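Local coordinates for protein beta-carbonic anhydrase (Methanothermobacter thermautotrophicus, PDB 1G5C) that probably catalyses the reversible hydration of carbon dioxide to bicarbonate, as a zinc-dependent carbonic anhydrase of the beta class, at residues A[82-87]-A[137-142]. Residues are numbered along the deposited sequence; the frame is centred on the assembly and turned at random.
Sequences IIIVGH and KRLKSS. With ZN (zinc ion), chain G.
K137 O is gripped twice in the last turn of helix 128-141, the turn that also lays L139 against I82 and I84 of strand 81-87. S141 N donates to K137 O at 2.9 Å, the ordinary helical bond, and S141 OG adds a short second bond to K137 O at 2.5 Å. The two donors approach from opposite faces of the carbonyl plane; the hydroxyl stands above it, with a C=O...OG angle of 143°. Directly after S141 the chain abandons helical geometry at S142.

Across the interface everything is apolar, and one methyl does all the touching from the helix side. L139 CD1 meets I84 CD1 at 3.7 Å, the two side chains reaching toward each other tip to tip. The extended outer torsion of I84 (chi2 174°) carries its CD1 out to that methyl. I82 presents its other branch: CG2, anti to the backbone N, lies 3.9 Å from L139 CD1, the side chains crossing at a slant. L139 thus bears on two isoleucines two residues apart, on the same face of the strand.

Helix 128-141 is the last helix of the beta-alpha-beta crossover between neighbouring parallel strands 81-87 and 150-156, and here it covers one face of the sheet in the carbonic anhydrase core. L139 also packs on I30 and V151 of the strands to either side and on I67 of helix 64-77, while I82 touches I74 of that same helix.

At the far end of the strand, well away from L139, H87 NE2 binds the zinc ion at 2.1 Å. C32 and C90 supply its other protein ligands, and a water at 2.0 Å from the zinc lies in the plane of the H87 ring, off its edge.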
loop_
_atom_site.group_PDB
_atom_site.type_symbol
_atom_site.label_atom_id
_atom_site.label_comp_id
_atom_site.label_asym_id
_atom_site.label_seq_id
_atom_site.Cartn_x
_atom_site.Cartn_y
_atom_site.Cartn_z
ATOM N N ILE A 82 -11.864 -7.476 4.789
ATOM C CA ILE A 82 -11.171 -6.211 4.577
ATOM C C ILE A 82 -11.639 -5.222 5.636
ATOM O O ILE A 82 -12.842 -5.140 5.922
ATOM C CB ILE A 82 -11.508 -5.612 3.187
ATOM C CG1 ILE A 82 -11.088 -6.577 2.081
ATOM C CG2 ILE A 82 -10.814 -4.254 3.027
ATOM C CD1 ILE A 82 -11.541 -6.148 0.696
ATOM N N ILE A 83 -10.700 -4.472 6.206
ATOM C CA ILE A 83 -11.023 -3.474 7.222
ATOM C C ILE A 83 -10.411 -2.133 6.850
ATOM O O ILE A 83 -9.176 -1.999 6.762
ATOM C CB ILE A 83 -10.463 -3.852 8.635
ATOM C CG1 ILE A 83 -10.977 -5.218 9.073
ATOM C CG2 ILE A 83 -10.896 -2.805 9.660
ATOM C CD1 ILE A 83 -10.355 -5.725 10.400
ATOM N N ILE A 84 -11.257 -1.142 6.601
ATOM C CA ILE A 84 -10.736 0.179 6.305
ATOM C C ILE A 84 -10.602 0.820 7.677
ATOM O O ILE A 84 -11.523 0.702 8.508
ATOM C CB ILE A 84 -11.714 1.017 5.451
ATOM C CG1 ILE A 84 -11.910 0.358 4.077
ATOM C CG2 ILE A 84 -11.181 2.456 5.324
ATOM C CD1 ILE A 84 -12.992 1.024 3.189
ATOM N N VAL A 85 -9.456 1.448 7.942
ATOM C CA VAL A 85 -9.244 2.124 9.216
ATOM C C VAL A 85 -8.861 3.591 8.993
ATOM O O VAL A 85 -7.745 3.914 8.543
ATOM C CB VAL A 85 -8.133 1.442 10.069
ATOM C CG1 VAL A 85 -7.999 2.157 11.422
ATOM C CG2 VAL A 85 -8.462 -0.028 10.290
ATOM N N GLY A 86 -9.811 4.488 9.251
ATOM C CA GLY A 86 -9.497 5.899 9.134
ATOM C C GLY A 86 -8.967 6.318 10.491
ATOM O O GLY A 86 -8.903 5.493 11.409
ATOM N N HIS A 87 -8.586 7.581 10.652
ATOM C CA HIS A 87 -8.086 8.010 11.950
ATOM C C HIS A 87 -8.425 9.468 12.184
ATOM O O HIS A 87 -8.614 10.225 11.239
ATOM C CB HIS A 87 -6.563 7.824 12.035
ATOM C CG HIS A 87 -5.803 8.707 11.100
ATOM N ND1 HIS A 87 -5.331 9.953 11.473
ATOM C CD2 HIS A 87 -5.475 8.557 9.800
ATOM C CE1 HIS A 87 -4.753 10.524 10.436
ATOM N NE2 HIS A 87 -4.819 9.704 9.402
ATOM N N LYS A 137 -18.714 1.511 1.125
ATOM C CA LYS A 137 -19.685 1.422 0.045
ATOM C C LYS A 137 -19.029 1.137 -1.303
ATOM O O LYS A 137 -19.530 0.324 -2.080
ATOM C CB LYS A 137 -20.523 2.701 -0.008
ATOM C CG LYS A 137 -21.915 2.498 0.612
ATOM C CD LYS A 137 -22.594 3.785 1.104
ATOM C CE LYS A 137 -21.987 5.037 0.496
ATOM N NZ LYS A 137 -22.820 6.238 0.768
ATOM N N ARG A 138 -17.906 1.790 -1.585
ATOM C CA ARG A 138 -17.209 1.564 -2.842
ATOM C C ARG A 138 -16.719 0.136 -2.994
ATOM O O ARG A 138 -16.860 -0.463 -4.054
ATOM C CB ARG A 138 -16.021 2.502 -2.983
ATOM C CG ARG A 138 -16.377 3.817 -3.627
ATOM C CD ARG A 138 -15.180 4.710 -3.754
ATOM N NE ARG A 138 -15.564 6.073 -3.419
ATOM C CZ ARG A 138 -14.828 7.152 -3.664
ATOM N NH1 ARG A 138 -13.644 7.043 -4.259
ATOM N NH2 ARG A 138 -15.279 8.347 -3.304
ATOM N N LEU A 139 -16.138 -0.411 -1.934
ATOM C CA LEU A 139 -15.637 -1.776 -1.995
ATOM C C LEU A 139 -16.792 -2.753 -2.177
ATOM O O LEU A 139 -16.737 -3.653 -3.011
ATOM C CB LEU A 139 -14.852 -2.117 -0.724
ATOM C CG LEU A 139 -13.440 -1.524 -0.630
ATOM C CD1 LEU A 139 -12.855 -1.799 0.736
ATOM C CD2 LEU A 139 -12.561 -2.141 -1.718
ATOM N N LYS A 140 -17.845 -2.570 -1.396
ATOM C CA LYS A 140 -18.996 -3.453 -1.486
ATOM C C LYS A 140 -19.732 -3.361 -2.820
ATOM O O LYS A 140 -20.306 -4.345 -3.271
ATOM C CB LYS A 140 -19.951 -3.177 -0.324
ATOM C CG LYS A 140 -19.528 -3.879 0.952
ATOM C CD LYS A 140 -20.575 -3.710 2.026
ATOM C CE LYS A 140 -20.584 -4.913 2.956
ATOM N NZ LYS A 140 -20.821 -6.210 2.213
ATOM N N SER A 141 -19.683 -2.195 -3.453
ATOM C CA SER A 141 -20.341 -1.957 -4.743
ATOM C C SER A 141 -19.515 -2.424 -5.945
ATOM O O SER A 141 -20.039 -2.574 -7.050
ATOM C CB SER A 141 -20.604 -0.464 -4.925
ATOM O OG SER A 141 -21.314 0.074 -3.825
ATOM N N SER A 142 -18.223 -2.635 -5.732
ATOM C CA SER A 142 -17.350 -3.023 -6.825
ATOM C C SER A 142 -17.517 -4.443 -7.326
ATOM O O SER A 142 -17.533 -5.394 -6.546
ATOM C CB SER A 142 -15.879 -2.802 -6.444
ATOM O OG SER A 142 -15.021 -3.354 -7.436
HETATM ZN ZN ZN G . -4.575 10.506 7.495
HETATM O O HOH W 1 -3.241 11.918 8.085
#